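Geranyltranstransferase (IspA) (Helicobacter pylori, PDB 3LLW) probably acts as a magnesium-dependent prenyltransferase of the FPP/GGPP synthase family, joining isoprenoid diphosphates into longer chains. Local coordinates at residues Lys252-Phe255 and Val256-Leu259; Thr174-Asn177 and Leu178-Thr182. All coordinates share one frame; numbering follows the deposited sequence.

Contact 1 (Lys252-Phe255 and Val256-Leu259); sequences KNSF and VNLL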
loop_
_atom_site.group_PDB
_atom_site.type_symbol
_atom_site.label_atom_id
_atom_site.label_comp_id
_atom_site.label_asym_id
_atom_site.label_seq_id
_atom_site.Cartn_x
_atom_site.Cartn_y
_atom_site.Cartn_z
ATOM N N LYS A 252 -0.554 -29.045 -2.501
ATOM C CA LYS A 252 -0.708 -27.656 -2.941
ATOM C C LYS A 252 -1.406 -27.575 -4.317
ATOM O O LYS A 252 -1.645 -28.603 -4.958
ATOM C CB LYS A 252 0.682 -27.004 -2.991
ATOM C CG LYS A 252 0.714 -25.485 -2.807
ATOM C CD LYS A 252 2.144 -24.952 -2.855
ATOM C CE LYS A 252 2.174 -23.427 -2.916
ATOM N NZ LYS A 252 1.846 -22.897 -4.273
ATOM N N ASN A 253 -1.755 -26.359 -4.748
ATOM C CA ASN A 253 -2.270 -26.103 -6.100
ATOM C C ASN A 253 -1.110 -26.037 -7.077
ATOM O O ASN A 253 -0.583 -24.959 -7.350
ATOM C CB ASN A 253 -2.999 -24.765 -6.179
ATOM C CG ASN A 253 -4.268 -24.722 -5.371
ATOM O OD1 ASN A 253 -4.428 -23.839 -4.531
ATOM N ND2 ASN A 253 -5.200 -25.640 -5.643
ATOM N N SER A 254 -0.705 -27.182 -7.603
ATOM C CA SER A 254 0.499 -27.220 -8.403
ATOM C C SER A 254 0.334 -28.018 -9.691
ATOM O O SER A 254 -0.567 -28.843 -9.817
ATOM C CB SER A 254 1.673 -27.727 -7.552
ATOM O OG SER A 254 2.119 -29.001 -7.950
ATOM N N PHE A 255 1.215 -27.758 -10.651
ATOM C CA PHE A 255 1.177 -28.452 -11.931
ATOM C C PHE A 255 1.616 -29.910 -11.847
ATOM O O PHE A 255 1.259 -30.709 -12.699
ATOM C CB PHE A 255 2.006 -27.703 -12.962
ATOM C CG PHE A 255 1.317 -26.502 -13.509
ATOM C CD1 PHE A 255 0.369 -26.631 -14.516
ATOM C CD2 PHE A 255 1.599 -25.243 -13.010
ATOM C CE1 PHE A 255 -0.284 -25.517 -15.014
ATOM C CE2 PHE A 255 0.953 -24.122 -13.518
ATOM C CZ PHE A 255 0.014 -24.266 -14.515
ATOM N N VAL A 256 2.382 -30.254 -10.816
ATOM C CA VAL A 256 2.714 -31.651 -10.562
ATOM C C VAL A 256 1.461 -32.449 -10.158
ATOM O O VAL A 256 1.314 -33.607 -10.533
ATOM C CB VAL A 256 3.881 -31.798 -9.540
ATOM C CG1 VAL A 256 4.231 -33.276 -9.298
ATOM C CG2 VAL A 256 5.127 -31.019 -10.034
ATOM N N ASN A 257 0.542 -31.820 -9.434
ATOM C CA ASN A 257 -0.713 -32.480 -9.078
ATOM C C ASN A 257 -1.667 -32.601 -10.253
ATOM O O ASN A 257 -2.280 -33.652 -10.446
ATOM C CB ASN A 257 -1.404 -31.769 -7.917
ATOM C CG ASN A 257 -0.696 -31.992 -6.605
ATOM O OD1 ASN A 257 0.167 -32.860 -6.502
ATOM N ND2 ASN A 257 -1.055 -31.210 -5.593
ATOM N N LEU A 258 -1.789 -31.525 -11.029
ATOM C CA LEU A 258 -2.651 -31.530 -12.200
ATOM C C LEU A 258 -2.111 -32.474 -13.277
ATOM O O LEU A 258 -2.852 -33.301 -13.795
ATOM C CB LEU A 258 -2.820 -30.115 -12.758
ATOM C CG LEU A 258 -3.657 -29.966 -14.035
ATOM C CD1 LEU A 258 -5.143 -30.175 -13.810
ATOM C CD2 LEU A 258 -3.427 -28.612 -14.619
ATOM N N LEU A 259 -0.819 -32.371 -13.582
ATOM C CA LEU A 259 -0.259 -33.070 -14.739
ATOM C C LEU A 259 0.495 -34.362 -14.427
ATOM O O LEU A 259 0.630 -35.209 -15.309
ATOM C CB LEU A 259 0.624 -32.134 -15.578
ATOM C CG LEU A 259 -0.001 -30.830 -16.092
ATOM C CD1 LEU A 259 1.058 -29.937 -16.713
ATOM C CD2 LEU A 259 -1.093 -31.103 -17.098
#

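Contact 2 (Thr174-Asn177 and Leu178-Thr182); sequences TPLN and LEQLT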
loop_
_atom_site.group_PDB
_atom_site.type_symbol
_atom_site.label_atom_id
_atom_site.label_comp_id
_atom_site.label_asym_id
_atom_site.label_seq_id
_atom_site.Cartn_x
_atom_site.Cartn_y
_atom_site.Cartn_z
ATOM N N THR A 174 -8.013 -28.347 -2.870
ATOM C CA THR A 174 -9.004 -28.528 -3.921
ATOM C C THR A 174 -8.331 -28.584 -5.289
ATOM O O THR A 174 -7.585 -27.670 -5.642
ATOM C CB THR A 174 -10.076 -27.402 -3.858
ATOM O OG1 THR A 174 -10.971 -27.675 -2.773
ATOM C CG2 THR A 174 -10.890 -27.284 -5.167
ATOM N N PRO A 175 -8.584 -29.663 -6.060
ATOM C CA PRO A 175 -8.040 -29.769 -7.397
ATOM C C PRO A 175 -8.639 -28.693 -8.304
ATOM O O PRO A 175 -9.842 -28.445 -8.271
ATOM C CB PRO A 175 -8.501 -31.156 -7.851
ATOM C CG PRO A 175 -9.683 -31.443 -7.027
ATOM C CD PRO A 175 -9.407 -30.828 -5.719
ATOM N N LEU A 176 -7.779 -28.036 -9.062
ATOM C CA LEU A 176 -8.197 -27.011 -10.012
ATOM C C LEU A 176 -7.979 -27.536 -11.427
ATOM O O LEU A 176 -7.081 -28.339 -11.648
ATOM C CB LEU A 176 -7.378 -25.740 -9.786
ATOM C CG LEU A 176 -7.552 -25.022 -8.442
ATOM C CD1 LEU A 176 -6.541 -23.929 -8.322
ATOM C CD2 LEU A 176 -8.952 -24.469 -8.230
ATOM N N ASN A 177 -8.803 -27.102 -12.387
ATOM C CA ASN A 177 -8.537 -27.443 -13.779
ATOM C C ASN A 177 -7.361 -26.623 -14.291
ATOM O O ASN A 177 -6.892 -25.721 -13.593
ATOM C CB ASN A 177 -9.787 -27.335 -14.680
ATOM C CG ASN A 177 -10.311 -25.903 -14.855
ATOM O OD1 ASN A 177 -9.555 -24.952 -15.013
ATOM N ND2 ASN A 177 -11.629 -25.765 -14.875
ATOM N N LEU A 178 -6.906 -26.939 -15.499
ATOM C CA LEU A 178 -5.829 -26.214 -16.186
ATOM C C LEU A 178 -6.028 -24.714 -16.296
ATOM O O LEU A 178 -5.106 -23.951 -16.019
ATOM C CB LEU A 178 -5.598 -26.791 -17.596
ATOM C CG LEU A 178 -4.396 -26.231 -18.369
ATOM C CD1 LEU A 178 -3.108 -26.702 -17.720
ATOM C CD2 LEU A 178 -4.442 -26.596 -19.853
ATOM N N GLU A 179 -7.216 -24.295 -16.712
ATOM C CA GLU A 179 -7.501 -22.878 -16.907
ATOM C C GLU A 179 -7.428 -22.124 -15.583
ATOM O O GLU A 179 -6.885 -21.019 -15.502
ATOM C CB GLU A 179 -8.892 -22.699 -17.517
ATOM C CG GLU A 179 -9.302 -21.235 -17.760
ATOM C CD GLU A 179 -10.594 -21.094 -18.574
ATOM O OE1 GLU A 179 -10.828 -21.917 -19.495
ATOM O OE2 GLU A 179 -11.369 -20.149 -18.297
ATOM N N GLN A 180 -7.960 -22.733 -14.531
ATOM C CA GLN A 180 -8.036 -22.015 -13.291
ATOM C C GLN A 180 -6.686 -22.018 -12.565
ATOM O O GLN A 180 -6.304 -21.002 -11.977
ATOM C CB GLN A 180 -9.291 -22.392 -12.481
ATOM C CG GLN A 180 -9.410 -23.772 -11.962
ATOM C CD GLN A 180 -10.855 -24.191 -11.714
ATOM O OE1 GLN A 180 -11.122 -25.369 -11.515
ATOM N NE2 GLN A 180 -11.791 -23.238 -11.743
ATOM N N LEU A 181 -5.924 -23.101 -12.732
ATOM C CA LEU A 181 -4.559 -23.194 -12.201
ATOM C C LEU A 181 -3.567 -22.242 -12.883
ATOM O O LEU A 181 -2.689 -21.681 -12.223
ATOM C CB LEU A 181 -4.046 -24.627 -12.262
ATOM C CG LEU A 181 -2.726 -24.955 -11.545
ATOM C CD1 LEU A 181 -2.704 -24.532 -10.042
ATOM C CD2 LEU A 181 -2.404 -26.433 -11.717
ATOM N N THR A 182 -3.715 -22.054 -14.194
ATOM C CA THR A 182 -2.900 -21.088 -14.933
ATOM C C THR A 182 -3.258 -19.666 -14.496
ATOM O O THR A 182 -2.387 -18.806 -14.370
ATOM C CB THR A 182 -3.078 -21.243 -16.480
ATOM O OG1 THR A 182 -2.901 -22.613 -16.860
ATOM C CG2 THR A 182 -2.058 -20.434 -17.228
HETATM O O HOH W 1 -11.706 -27.190 -9.826
#

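Contact 1 (Lys252-Phe255 and Val256-Leu259)
Ser254 O accepts from Leu258 N at 3.2 Å and Phe255 O from Leu259 N at 2.8 Å, two successive i to i+4 bonds that wind the chain into the short helix 255-259. Ser254 is the N-cap of this helix: its OG lies 3.1 Å from Val256 N in a capping bond that is weak, the N-H pointing past the oxygen at an angle of 130°. The residue before it, Asn253, is the centre of an inverse gamma turn. Ser254 O also takes a weak bond from Asn257 N, but its straighter partner is Leu258 N, which lies in the carbonyl plane.

On the apolar side, the Phe255 ring and the Leu259 side chain lie side by side and point the same way. Each has its CG beside its own backbone N and anti to the carbonyl carbon, with chi1 of -77° for the phenylalanine, and this brings Leu259 CD1 to 4.0 Å from Phe255 CD1. Leu258 CD2 approaches the same ring atom a little less closely, so the two leucines meet one corner of the ring obliquely. The buried phenylalanine also packs on Leu224 and Val228 of helix 209-236. Asp231 of that helix accepts from Phe255 N, tying the first turn to its neighbour.

Upstream, Lys252 comes within about 6 Å, side chain to side chain, of Asp100, a magnesium ligand in this protein, although the chain carries no bound metal here. From the helix, the exposed Asn257 reaches back past the cap to the carbonyl of Lys252 and places ND2 2.7 Å from Lys252 O, in a bond bent to 123° and therefore weak.

Contact 2 (Thr174-Asn177 and Leu178-Thr182)
Asn177 and Gln180 grip each other reciprocally in a capping box at the N terminus of helix 178-204. Asn177 OD1 accepts from Gln180 N at 2.8 Å, the donor lying nearly along the C=O axis. In return Gln180 OE1 accepts from Asn177 N at 3.0 Å in an almost straight bond of 175°.

Both side chains have CG between the backbone N and the carbonyl carbon, chi1 67° for Asn177 and nearly the same for Gln180, which turns Asn177 forward onto the first turn and Gln180 back to the N-H of Asn177. Their amide planes are stacked only 6° from parallel, with Asn177 ND2 3.6 Å from Gln180 CD. A water donates to both Gln180 OE1 and Pro175 O, so the glutamine oxygen serves the cap and the incoming loop together. Behind the amides, Leu176 CB packs at 3.6 Å on Gln180 CG, and Leu176 CD1 touches Leu181 CD1.

One turn on, Leu178 O takes two bonds from Thr182, OG1 at 2.7 Å and the backbone N, from opposite faces of its carbonyl plane.

Phe32 of the second subunit packs on Leu176 and Gln180, bringing this cap to the dimer interface. Leu178 and Leu181 instead meet Phe255 and Leu258, so the first turn of helix 178-204 rests on the short helix 255-259.

Along the chain, residues 174-182 come first: contact 2 closes the loop that leaves helix 161-170 and starts helix 178-204. After helix 209-236 and an unmodelled stretch, contact 1 closes the loop that follows helix 209-236 and starts helix 255-259. The two are in series, neither nested nor crossed, yet their centres lie only 8 Å apart. They meet where Asn253 fits against the earlier loop, its ND2 3.5 Å from Leu176 CD1 and its O equally near Leu181 CD1, while Leu258 CD1 packs on Leu176 O. Two capped helix starts are thereby joined at one surface of the largely helical prenyl synthase fold, linking helices 178-204 and 255-259.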